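PDB 2NWH: carbohydrate kinase from Agrobacterium tumefaciens, which probably transfers a phosphate group from ATP to a sugar or related small molecule, as other pfkB-type (ribokinase-like) carbohydrate kinases do. Local coordinates for residues P93-I98 with G103-A108; L152-R157 with L180-I185; A283-S288 with Q294-D299. All coordinates share one frame; numbering follows the deposited sequence.

Contact 1. Residues P93-I98 with G103-A108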
ATOM      1  N   PRO A  93      14.361   8.845   0.894  1.00 19.37           N
ATOM      2  CA  PRO A  93      13.815   8.846  -0.474  1.00 18.00           C
ATOM      3  C   PRO A  93      12.773   9.970  -0.676  1.00 18.03           C
ATOM      4  O   PRO A  93      12.078  10.352   0.266  1.00 17.49           O
ATOM      5  CB  PRO A  93      13.085   7.502  -0.573  1.00 19.75           C
ATOM      6  CG  PRO A  93      13.825   6.591   0.435  1.00 18.76           C
ATOM      7  CD  PRO A  93      14.299   7.501   1.541  1.00 19.52           C
ATOM      8  N   SER A  94      12.652  10.457  -1.902  1.00 17.24           N
ATOM      9  CA  SER A  94      11.754  11.602  -2.196  1.00 17.74           C
ATOM     10  C   SER A  94      11.124  11.451  -3.545  1.00 17.58           C
ATOM     11  O   SER A  94      11.727  10.868  -4.451  1.00 18.10           O
ATOM     12  CB  SER A  94      12.523  12.925  -2.113  1.00 18.26           C
ATOM     13  OG  SER A  94      13.554  12.963  -3.082  1.00 20.37           O
ATOM     14  N   TYR A  95       9.869  11.907  -3.667  1.00 16.04           N
ATOM     15  CA  TYR A  95       9.178  12.098  -4.933  1.00 15.93           C
ATOM     16  C   TYR A  95       8.899  13.631  -5.040  1.00 15.61           C
ATOM     17  O   TYR A  95       8.233  14.209  -4.190  1.00 14.50           O
ATOM     18  CB  TYR A  95       7.859  11.274  -4.936  1.00 17.77           C
ATOM     19  CG  TYR A  95       7.004  11.536  -6.135  1.00 18.85           C
ATOM     20  CD1 TYR A  95       7.241  10.864  -7.355  1.00 19.83           C
ATOM     21  CD2 TYR A  95       5.973  12.473  -6.076  1.00 18.86           C
ATOM     22  CE1 TYR A  95       6.486  11.119  -8.482  1.00 21.67           C
ATOM     23  CE2 TYR A  95       5.214  12.742  -7.201  1.00 21.46           C
ATOM     24  CZ  TYR A  95       5.463  12.049  -8.389  1.00 23.72           C
ATOM     25  OH  TYR A  95       4.674  12.350  -9.471  1.00 27.31           O
ATOM     26  N   THR A  96       9.430  14.280  -6.071  1.00 13.91           N
ATOM     27  CA  THR A  96       9.292  15.737  -6.226  1.00 15.96           C
ATOM     28  C   THR A  96       8.592  16.027  -7.543  1.00 16.29           C
ATOM     29  O   THR A  96       9.071  15.606  -8.574  1.00 17.09           O
ATOM     30  CB  THR A  96      10.687  16.366  -6.233  1.00 15.64           C
ATOM     31  OG1 THR A  96      11.376  15.996  -5.026  1.00 14.79           O
ATOM     32  CG2 THR A  96      10.595  17.911  -6.396  1.00 16.49           C
ATOM     33  N   ALA A  97       7.427  16.687  -7.507  1.00 17.11           N
ATOM     34  CA  ALA A  97       6.691  17.011  -8.725  1.00 17.48           C
ATOM     35  C   ALA A  97       6.594  18.524  -8.875  1.00 17.40           C
ATOM     36  O   ALA A  97       6.418  19.276  -7.877  1.00 19.30           O
ATOM     37  CB  ALA A  97       5.273  16.409  -8.666  1.00 16.80           C
ATOM     38  N   ILE A  98       6.652  18.978 -10.109  1.00 16.03           N
ATOM     39  CA  ILE A  98       6.321  20.371 -10.365  1.00 14.74           C
ATOM     40  C   ILE A  98       5.059  20.383 -11.249  1.00 16.55           C
ATOM     41  O   ILE A  98       5.028  19.740 -12.301  1.00 16.33           O
ATOM     42  CB  ILE A  98       7.517  21.088 -10.989  1.00 15.44           C
ATOM     43  CG1 ILE A  98       8.715  21.138  -9.992  1.00 12.78           C
ATOM     44  CG2 ILE A  98       7.079  22.449 -11.578  1.00 15.10           C
ATOM     45  CD1 ILE A  98       9.947  21.811 -10.580  1.00 19.27           C
ATOM     46  N   GLY A 103      -3.047  22.377 -12.065  1.00 23.17           N
ATOM     47  CA  GLY A 103      -2.761  21.027 -11.603  1.00 22.87           C
ATOM     48  C   GLY A 103      -2.105  20.060 -12.581  1.00 22.85           C
ATOM     49  O   GLY A 103      -1.820  18.929 -12.219  1.00 23.68           O
ATOM     50  N   ASN A 104      -1.871  20.452 -13.822  1.00 23.27           N
ATOM     51  CA  ASN A 104      -1.223  19.528 -14.739  1.00 23.27           C
ATOM     52  C   ASN A 104       0.229  19.209 -14.308  1.00 23.36           C
ATOM     53  O   ASN A 104       0.986  20.123 -14.005  1.00 22.40           O
ATOM     54  CB  ASN A 104      -1.217  20.092 -16.150  1.00 23.99           C
ATOM     55  CG  ASN A 104      -0.563  19.143 -17.133  1.00 25.97           C
ATOM     56  OD1 ASN A 104      -1.029  18.017 -17.312  1.00 27.60           O
ATOM     57  ND2 ASN A 104       0.541  19.577 -17.748  1.00 25.30           N
ATOM     58  N   LEU A 105       0.605  17.925 -14.300  1.00 21.97           N
ATOM     59  CA  LEU A 105       1.993  17.525 -13.984  1.00 20.52           C
ATOM     60  C   LEU A 105       2.939  17.920 -15.114  1.00 20.49           C
ATOM     61  O   LEU A 105       2.804  17.457 -16.263  1.00 20.33           O
ATOM     62  CB  LEU A 105       2.096  16.023 -13.692  1.00 21.42           C
ATOM     63  CG  LEU A 105       3.477  15.468 -13.334  1.00 22.56           C
ATOM     64  CD1 LEU A 105       3.988  16.188 -12.086  1.00 21.46           C
ATOM     65  CD2 LEU A 105       3.478  13.952 -13.110  1.00 25.00           C
ATOM     66  N   VAL A 106       3.904  18.785 -14.798  1.00 19.38           N
ATOM     67  CA  VAL A 106       4.929  19.083 -15.759  1.00 19.42           C
ATOM     68  C   VAL A 106       5.921  17.938 -15.819  1.00 19.69           C
ATOM     69  O   VAL A 106       6.226  17.434 -16.924  1.00 19.78           O
ATOM     70  CB  VAL A 106       5.649  20.440 -15.476  1.00 19.40           C
ATOM     71  CG1 VAL A 106       6.752  20.706 -16.485  1.00 18.85           C
ATOM     72  CG2 VAL A 106       4.625  21.626 -15.540  1.00 18.79           C
ATOM     73  N   ILE A 107       6.460  17.562 -14.655  1.00 18.08           N
ATOM     74  CA  ILE A 107       7.503  16.530 -14.595  1.00 18.57           C
ATOM     75  C   ILE A 107       7.679  16.206 -13.118  1.00 18.10           C
ATOM     76  O   ILE A 107       7.333  17.017 -12.254  1.00 18.46           O
ATOM     77  CB  ILE A 107       8.855  17.007 -15.271  1.00 18.41           C
ATOM     78  CG1 ILE A 107       9.814  15.838 -15.545  1.00 21.12           C
ATOM     79  CG2 ILE A 107       9.593  18.091 -14.411  1.00 18.32           C
ATOM     80  CD1 ILE A 107       9.705  15.230 -16.911  1.00 19.90           C
ATOM     81  N   ALA A 108       8.134  14.990 -12.829  1.00 17.15           N
ATOM     82  CA  ALA A 108       8.401  14.583 -11.465  1.00 16.84           C
ATOM     83  C   ALA A 108       9.696  13.783 -11.469  1.00 16.63           C
ATOM     84  O   ALA A 108      10.053  13.141 -12.476  1.00 16.53           O
ATOM     85  CB  ALA A 108       7.247  13.749 -10.901  1.00 17.56           C
TER

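Contact 2. Residues L152-R157 with L180-I185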
ATOM      1  N   LEU A 152      12.393 -12.222   3.164  1.00 19.49           N
ATOM      2  CA  LEU A 152      11.229 -11.882   4.014  1.00 20.68           C
ATOM      3  C   LEU A 152      10.169 -12.990   3.970  1.00 21.06           C
ATOM      4  O   LEU A 152       9.667 -13.421   5.023  1.00 20.00           O
ATOM      5  CB  LEU A 152      10.584 -10.544   3.604  1.00 20.58           C
ATOM      6  CG  LEU A 152       9.439 -10.118   4.525  1.00 20.26           C
ATOM      7  CD1 LEU A 152       9.813 -10.126   6.045  1.00 20.94           C
ATOM      8  CD2 LEU A 152       8.803  -8.788   4.064  1.00 16.94           C
ATOM      9  N   GLY A 153       9.840 -13.458   2.764  1.00 22.28           N
ATOM     10  CA  GLY A 153       8.951 -14.619   2.620  1.00 24.19           C
ATOM     11  C   GLY A 153       9.422 -15.866   3.420  1.00 25.80           C
ATOM     12  O   GLY A 153       8.639 -16.478   4.172  1.00 25.67           O
ATOM     13  N   LEU A 154      10.705 -16.223   3.310  1.00 26.05           N
ATOM     14  CA  LEU A 154      11.266 -17.332   4.141  1.00 27.04           C
ATOM     15  C   LEU A 154      11.113 -17.113   5.675  1.00 26.83           C
ATOM     16  O   LEU A 154      10.762 -18.041   6.409  1.00 26.67           O
ATOM     17  CB  LEU A 154      12.726 -17.592   3.798  1.00 26.44           C
ATOM     18  CG  LEU A 154      13.146 -18.656   2.772  1.00 28.26           C
ATOM     19  CD1 LEU A 154      12.459 -18.516   1.454  1.00 30.90           C
ATOM     20  CD2 LEU A 154      14.650 -18.586   2.542  1.00 30.06           C
ATOM     21  N   ILE A 155      11.358 -15.887   6.143  1.00 26.30           N
ATOM     22  CA  ILE A 155      11.242 -15.554   7.570  1.00 25.94           C
ATOM     23  C   ILE A 155       9.803 -15.655   8.049  1.00 25.98           C
ATOM     24  O   ILE A 155       9.536 -16.255   9.088  1.00 24.92           O
ATOM     25  CB  ILE A 155      11.802 -14.159   7.907  1.00 25.66           C
ATOM     26  CG1 ILE A 155      13.309 -14.111   7.678  1.00 25.68           C
ATOM     27  CG2 ILE A 155      11.515 -13.820   9.364  1.00 26.09           C
ATOM     28  CD1 ILE A 155      13.913 -12.684   7.868  1.00 26.55           C
ATOM     29  N   ALA A 156       8.876 -15.073   7.277  1.00 26.52           N
ATOM     30  CA  ALA A 156       7.455 -15.214   7.564  1.00 27.17           C
ATOM     31  C   ALA A 156       7.029 -16.671   7.686  1.00 28.03           C
ATOM     32  O   ALA A 156       6.297 -17.011   8.610  1.00 27.95           O
ATOM     33  CB  ALA A 156       6.628 -14.548   6.506  1.00 27.22           C
ATOM     34  N   ARG A 157       7.466 -17.494   6.734  1.00 28.46           N
ATOM     35  CA  ARG A 157       7.237 -18.951   6.784  1.00 30.60           C
ATOM     36  C   ARG A 157       7.714 -19.470   8.135  1.00 30.90           C
ATOM     37  O   ARG A 157       6.906 -19.944   8.932  1.00 32.00           O
ATOM     38  CB  ARG A 157       8.001 -19.659   5.665  1.00 29.71           C
ATOM     39  CG  ARG A 157       7.513 -21.092   5.316  1.00 32.96           C
ATOM     40  CD  ARG A 157       8.544 -21.772   4.383  1.00 30.86           C
ATOM     41  NE  ARG A 157       8.717 -21.031   3.127  1.00 29.43           N
ATOM     42  CZ  ARG A 157       9.665 -21.281   2.239  1.00 28.98           C
ATOM     43  NH1 ARG A 157      10.518 -22.272   2.452  1.00 31.42           N
ATOM     44  NH2 ARG A 157       9.765 -20.550   1.141  1.00 27.67           N
ATOM     45  N   LEU A 180       6.237 -15.274  -3.896  1.00 33.01           N
ATOM     46  CA  LEU A 180       4.814 -15.513  -4.115  1.00 33.08           C
ATOM     47  C   LEU A 180       4.245 -16.613  -3.252  1.00 33.44           C
ATOM     48  O   LEU A 180       3.216 -16.428  -2.627  1.00 34.73           O
ATOM     49  CB  LEU A 180       4.542 -15.769  -5.573  1.00 34.06           C
ATOM     50  CG  LEU A 180       4.428 -14.528  -6.447  1.00 35.10           C
ATOM     51  CD1 LEU A 180       3.572 -14.949  -7.626  1.00 35.81           C
ATOM     52  CD2 LEU A 180       3.808 -13.321  -5.670  1.00 36.14           C
ATOM     53  N   GLY A 181       4.922 -17.756  -3.219  1.00 34.24           N
ATOM     54  CA  GLY A 181       4.500 -18.886  -2.407  1.00 34.31           C
ATOM     55  C   GLY A 181       4.402 -18.627  -0.912  1.00 34.21           C
ATOM     56  O   GLY A 181       3.751 -19.423  -0.195  1.00 35.19           O
ATOM     57  N   ASP A 182       5.057 -17.548  -0.440  1.00 33.07           N
ATOM     58  CA  ASP A 182       5.050 -17.155   0.975  1.00 32.38           C
ATOM     59  C   ASP A 182       4.109 -15.963   1.295  1.00 32.68           C
ATOM     60  O   ASP A 182       3.991 -15.554   2.466  1.00 33.34           O
ATOM     61  CB  ASP A 182       6.467 -16.847   1.438  1.00 32.06           C
ATOM     62  CG  ASP A 182       7.334 -18.109   1.549  1.00 30.50           C
ATOM     63  OD1 ASP A 182       6.838 -19.089   2.150  1.00 28.61           O
ATOM     64  OD2 ASP A 182       8.499 -18.106   1.081  1.00 28.19           O
ATOM     65  N   ILE A 183       3.459 -15.426   0.262  1.00 32.35           N
ATOM     66  CA  ILE A 183       2.534 -14.276   0.396  1.00 31.98           C
ATOM     67  C   ILE A 183       1.061 -14.745   0.488  1.00 31.87           C
ATOM     68  O   ILE A 183       0.510 -15.335  -0.450  1.00 31.99           O
ATOM     69  CB  ILE A 183       2.733 -13.246  -0.748  1.00 30.95           C
ATOM     70  CG1 ILE A 183       4.064 -12.518  -0.567  1.00 33.70           C
ATOM     71  CG2 ILE A 183       1.564 -12.203  -0.795  1.00 32.23           C
ATOM     72  CD1 ILE A 183       4.559 -11.760  -1.780  1.00 34.34           C
ATOM     73  N   ASP A 184       0.445 -14.495   1.635  1.00 31.30           N
ATOM     74  CA  ASP A 184      -0.937 -14.838   1.853  1.00 32.70           C
ATOM     75  C   ASP A 184      -1.895 -13.983   1.040  1.00 32.06           C
ATOM     76  O   ASP A 184      -2.890 -14.490   0.564  1.00 31.05           O
ATOM     77  CB  ASP A 184      -1.264 -14.754   3.343  1.00 33.73           C
ATOM     78  CG  ASP A 184      -0.769 -15.965   4.107  1.00 38.23           C
ATOM     79  OD1 ASP A 184      -0.142 -16.855   3.488  1.00 37.43           O
ATOM     80  OD2 ASP A 184      -1.047 -16.038   5.327  1.00 47.05           O
ATOM     81  N   ILE A 185      -1.606 -12.682   0.921  1.00 31.38           N
ATOM     82  CA  ILE A 185      -2.461 -11.740   0.149  1.00 31.62           C
ATOM     83  C   ILE A 185      -1.608 -10.700  -0.586  1.00 31.74           C
ATOM     84  O   ILE A 185      -0.864  -9.932   0.048  1.00 31.93           O
ATOM     85  CB  ILE A 185      -3.459 -10.953   1.031  1.00 31.55           C
ATOM     86  CG1 ILE A 185      -4.255 -11.894   1.950  1.00 32.02           C
ATOM     87  CG2 ILE A 185      -4.422 -10.115   0.116  1.00 32.69           C
ATOM     88  CD1 ILE A 185      -4.909 -11.251   3.157  1.00 32.14           C
TER

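Contact 3. Residues A283-S288 with Q294-D299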
ATOM      1  N   ALA A 283     -13.517   3.873  -1.538  1.00 17.91           N
ATOM      2  CA  ALA A 283     -14.598   4.847  -1.885  1.00 18.46           C
ATOM      3  C   ALA A 283     -14.495   6.079  -1.008  1.00 18.54           C
ATOM      4  O   ALA A 283     -14.687   7.189  -1.481  1.00 18.58           O
ATOM      5  CB  ALA A 283     -16.004   4.193  -1.723  1.00 19.08           C
ATOM      6  N   ILE A 284     -14.183   5.885   0.276  1.00 17.60           N
ATOM      7  CA  ILE A 284     -14.105   7.002   1.200  1.00 18.45           C
ATOM      8  C   ILE A 284     -13.020   7.959   0.716  1.00 18.03           C
ATOM      9  O   ILE A 284     -13.212   9.151   0.771  1.00 17.75           O
ATOM     10  CB  ILE A 284     -13.778   6.539   2.619  1.00 18.04           C
ATOM     11  CG1 ILE A 284     -15.027   5.894   3.250  1.00 18.20           C
ATOM     12  CG2 ILE A 284     -13.199   7.703   3.530  1.00 19.13           C
ATOM     13  CD1 ILE A 284     -14.642   5.041   4.504  1.00 19.13           C
ATOM     14  N   THR A 285     -11.916   7.413   0.249  1.00 18.13           N
ATOM     15  CA  THR A 285     -10.728   8.229  -0.149  1.00 19.20           C
ATOM     16  C   THR A 285     -10.925   8.939  -1.484  1.00 19.76           C
ATOM     17  O   THR A 285     -10.120   9.794  -1.865  1.00 19.51           O
ATOM     18  CB  THR A 285      -9.436   7.373  -0.232  1.00 19.19           C
ATOM     19  OG1 THR A 285      -9.479   6.473  -1.360  1.00 19.10           O
ATOM     20  CG2 THR A 285      -9.227   6.595   1.082  1.00 16.33           C
ATOM     21  N   VAL A 286     -11.972   8.578  -2.222  1.00 19.27           N
ATOM     22  CA  VAL A 286     -12.153   9.159  -3.572  1.00 19.70           C
ATOM     23  C   VAL A 286     -13.565   9.715  -3.778  1.00 19.66           C
ATOM     24  O   VAL A 286     -13.931  10.079  -4.893  1.00 19.19           O
ATOM     25  CB  VAL A 286     -11.794   8.159  -4.695  1.00 20.70           C
ATOM     26  CG1 VAL A 286     -10.312   7.770  -4.626  1.00 21.71           C
ATOM     27  CG2 VAL A 286     -12.720   6.897  -4.644  1.00 18.83           C
ATOM     28  N   GLN A 287     -14.334   9.827  -2.699  1.00 18.86           N
ATOM     29  CA  GLN A 287     -15.734  10.283  -2.846  1.00 19.24           C
ATOM     30  C   GLN A 287     -15.887  11.783  -3.186  1.00 18.86           C
ATOM     31  O   GLN A 287     -16.980  12.225  -3.609  1.00 18.80           O
ATOM     32  CB  GLN A 287     -16.561   9.930  -1.601  1.00 19.11           C
ATOM     33  CG  GLN A 287     -16.162  10.774  -0.372  1.00 18.97           C
ATOM     34  CD  GLN A 287     -17.071  10.486   0.810  1.00 23.78           C
ATOM     35  OE1 GLN A 287     -18.276  10.211   0.623  1.00 20.35           O
ATOM     36  NE2 GLN A 287     -16.518  10.546   2.035  1.00 20.12           N
ATOM     37  N   SER A 288     -14.824  12.571  -2.987  1.00 18.01           N
ATOM     38  CA  SER A 288     -14.771  13.973  -3.508  1.00 17.76           C
ATOM     39  C   SER A 288     -13.351  14.302  -3.916  1.00 17.60           C
ATOM     40  O   SER A 288     -12.430  13.584  -3.542  1.00 18.05           O
ATOM     41  CB  SER A 288     -15.306  15.013  -2.485  1.00 17.06           C
ATOM     42  OG  SER A 288     -14.334  15.360  -1.476  1.00 16.87           O
ATOM     43  N   GLN A 294      -6.972  10.253   5.193  1.00 15.26           N
ATOM     44  CA  GLN A 294      -7.169  10.759   6.570  1.00 16.20           C
ATOM     45  C   GLN A 294      -8.619  10.615   7.029  1.00 16.90           C
ATOM     46  O   GLN A 294      -8.914  10.577   8.253  1.00 17.29           O
ATOM     47  CB  GLN A 294      -6.749  12.205   6.734  1.00 18.11           C
ATOM     48  CG  GLN A 294      -5.290  12.405   6.675  1.00 22.43           C
ATOM     49  CD  GLN A 294      -4.936  13.829   6.917  1.00 30.10           C
ATOM     50  OE1 GLN A 294      -5.537  14.758   6.330  1.00 30.69           O
ATOM     51  NE2 GLN A 294      -3.968  14.035   7.804  1.00 30.53           N
ATOM     52  N   ASP A 295      -9.517  10.494   6.069  1.00 16.69           N
ATOM     53  CA  ASP A 295     -10.974  10.246   6.398  1.00 17.00           C
ATOM     54  C   ASP A 295     -11.326   8.798   6.805  1.00 17.22           C
ATOM     55  O   ASP A 295     -12.449   8.526   7.234  1.00 18.64           O
ATOM     56  CB  ASP A 295     -11.794  10.666   5.200  1.00 16.17           C
ATOM     57  CG  ASP A 295     -11.721  12.158   4.970  1.00 20.66           C
ATOM     58  OD1 ASP A 295     -11.738  12.935   5.959  1.00 21.26           O
ATOM     59  OD2 ASP A 295     -11.612  12.535   3.797  1.00 21.01           O
ATOM     60  N   LEU A 296     -10.361   7.881   6.683  1.00 17.06           N
ATOM     61  CA  LEU A 296     -10.541   6.484   7.096  1.00 17.14           C
ATOM     62  C   LEU A 296     -10.566   6.300   8.594  1.00 17.51           C
ATOM     63  O   LEU A 296      -9.704   6.813   9.313  1.00 17.29           O
ATOM     64  CB  LEU A 296      -9.502   5.497   6.499  1.00 15.21           C
ATOM     65  CG  LEU A 296      -9.438   5.332   5.008  1.00 16.64           C
ATOM     66  CD1 LEU A 296      -8.190   4.527   4.632  1.00 20.88           C
ATOM     67  CD2 LEU A 296     -10.688   4.544   4.579  1.00 20.28           C
ATOM     68  N   SER A 297     -11.585   5.551   9.040  1.00 18.70           N
ATOM     69  CA  SER A 297     -11.733   5.145  10.441  1.00 18.27           C
ATOM     70  C   SER A 297     -12.699   3.969  10.428  1.00 18.73           C
ATOM     71  O   SER A 297     -13.366   3.716   9.412  1.00 17.04           O
ATOM     72  CB  SER A 297     -12.311   6.298  11.291  1.00 19.49           C
ATOM     73  OG  SER A 297     -13.652   6.573  10.930  1.00 20.15           O
ATOM     74  N   LYS A 298     -12.793   3.227  11.532  1.00 18.44           N
ATOM     75  CA  LYS A 298     -13.782   2.134  11.583  1.00 20.12           C
ATOM     76  C   LYS A 298     -15.143   2.748  11.371  1.00 19.50           C
ATOM     77  O   LYS A 298     -15.982   2.189  10.693  1.00 20.82           O
ATOM     78  CB  LYS A 298     -13.778   1.475  12.965  1.00 20.84           C
ATOM     79  CG  LYS A 298     -12.582   0.587  13.195  1.00 24.21           C
ATOM     80  CD  LYS A 298     -12.725  -0.145  14.536  1.00 30.98           C
ATOM     81  CE  LYS A 298     -13.717  -1.281  14.411  1.00 32.94           C
ATOM     82  NZ  LYS A 298     -13.712  -2.160  15.636  1.00 39.95           N
ATOM     83  N   ASP A 299     -15.380   3.899  11.971  1.00 19.87           N
ATOM     84  CA  ASP A 299     -16.714   4.489  11.822  1.00 21.33           C
ATOM     85  C   ASP A 299     -17.048   4.949  10.399  1.00 20.94           C
ATOM     86  O   ASP A 299     -18.201   4.799   9.949  1.00 20.55           O
ATOM     87  CB  ASP A 299     -16.943   5.582  12.848  1.00 22.25           C
ATOM     88  CG  ASP A 299     -17.016   5.033  14.274  1.00 22.53           C
ATOM     89  OD1 ASP A 299     -17.120   3.789  14.519  1.00 28.25           O
ATOM     90  OD2 ASP A 299     -16.990   5.879  15.148  1.00 28.34           O
TER
HETATM   91  O   HOH W   1     -13.908  11.631   2.257  1.00 25.55           O

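Contact 1. Residues P93-I98 with G103-A108
Y95 and A108 meet across the hairpin through a ring and a methyl. Y95 sets its CG anti to the backbone N (chi1 173°), and this carries the ring toward strand 105-111. Along the way out from CB, the A108 methyl lies obliquely to the ring: Y95 CE1 is 3.7 Å from A108 CB, CZ a little closer, and Y95 OH closest at 3.3 Å. The side chain also touches H13 and D15 of strand 13-20. From the opposite direction comes L105, with CD2 4.2 Å from Y95 OH, while L105 CD1 rests 3.7 Å from the A97 methyl. A97 and A108 form a non-hydrogen-bonded antiparallel pair on this face, their CB atoms 4.0 Å apart. I98 points to the other face, where it touches W34 of strand 32-39. I98 N bonds to I107 O at 3.0 Å, nearly straight (174°), and I98 O accepts from V106 N at 2.9 Å. V106 and I107 thus both stand opposite I98, a classic beta bulge. The hairpin edges a four-stranded sheet standing off the main sheet, consistent with the beta lid of ribokinase-like kinases.

Contact 2. Residues L152-R157 with L180-I185
Helix 146-158 and the loop leading into strand 185-189 come closest at G153 and D182, whose CA atoms are 4.9 Å apart. With no side chain on G153, the loop can settle against the helix backbone: D182 CB sits 3.5 Å from G153 CA, and the carboxylate reaches on across the helix surface to R157, one turn later.

There it is held by a two-pronged salt bridge. R157 approaches side-on, NE donating to D182 OD1 at 2.9 Å (166°) and NH2 to D182 OD2 at 2.8 Å. Both oxygens are met on their syn sides. The fit is slightly skewed: the guanidinium and carboxylate planes are turned 32° apart, and OD2 lies somewhat off the guanidinium plane, whereas OD1 is close to it. The arginine is extended through its first two torsions and then bends at chi3 (-60°), which turns NE and NH2 back toward the loop. On the way, R157 CB passes 3.7 Å from D182 OD1. L154 packs over one face of the guanidinium, its CG 4.0 Å above the plane and offset toward the rim. G153 O, near D182 CG, is engaged by R157 N in the helix's own hydrogen bonding. Two bonds to two oxygens fix the rotation of the carboxylate.

Below the bridge both elements pack inward. The helix lies on the beta-alpha-beta crossover between strands 137-141 and 163-166, with L152 packing on L163 and on I132 of helix 126-134. I183 touches L163 and A165; backbone bonds join D184 to L163 and I185 to A165, and the I185 side chain reaches helix 255-266.

Contact 3. Residues A283-S288 with Q294-D299
The connection between helix 271-286 and helix 298-305 doubles back here, so that I284 and T285 near the end of the first helix pack against D295 and L296 just ahead of the second. Each branch of I284 has its own neighbour. I284 CG2, anti to the backbone N, meets D295 CB at 3.7 Å, while I284 CD1 at the other end reaches L296 CD2 at 4.0 Å. L296 also touches T285, its CG lying 4.1 Å from T285 CG2; the threonine hydroxyl turns back to bond A282 O. S300 and M304 of helix 298-305 also touch I284, and N48 of helix 41-51 touches L296. Beyond this small cluster S297 takes the N-cap position, with OG bonded to S300 N.

At the outer margin one water ties the two segments together. It donates to I284 O at 3.0 Å and to D295 OD2 at 2.9 Å, and accepts from Q287 NE2 at 2.8 Å. D295 OD2 has a second partner in T292 N. The contact therefore combines an apolar part and a polar margin: the water's two hydrogens go to two acceptors, a carbonyl near the helix end and a carboxylate oxygen, which could not bond each other directly, and the Q287 amide adds a third bond to the water.

In the fold
The three contacts lie far apart. Contact 1, on the projecting hairpin, and contact 2, on the helical flank of the main sheet, have centres about 34 Å apart on opposite sides of the chain's centre. Contact 3 is about 25 Å from contact 1 and about 30 Å from contact 2, centre to centre. It is the one near the sodium site of D249 and T251: the T285 side chain is about 8 Å from the ion, and V286 packs on D249. That site lies just before helix 255-266, in a sequence resembling the pfkB signature, so it probably borders the active site. I185, in a segment of contact 2, packs on the same helix. A calcium ion lies about 5 Å from the D182 side chain.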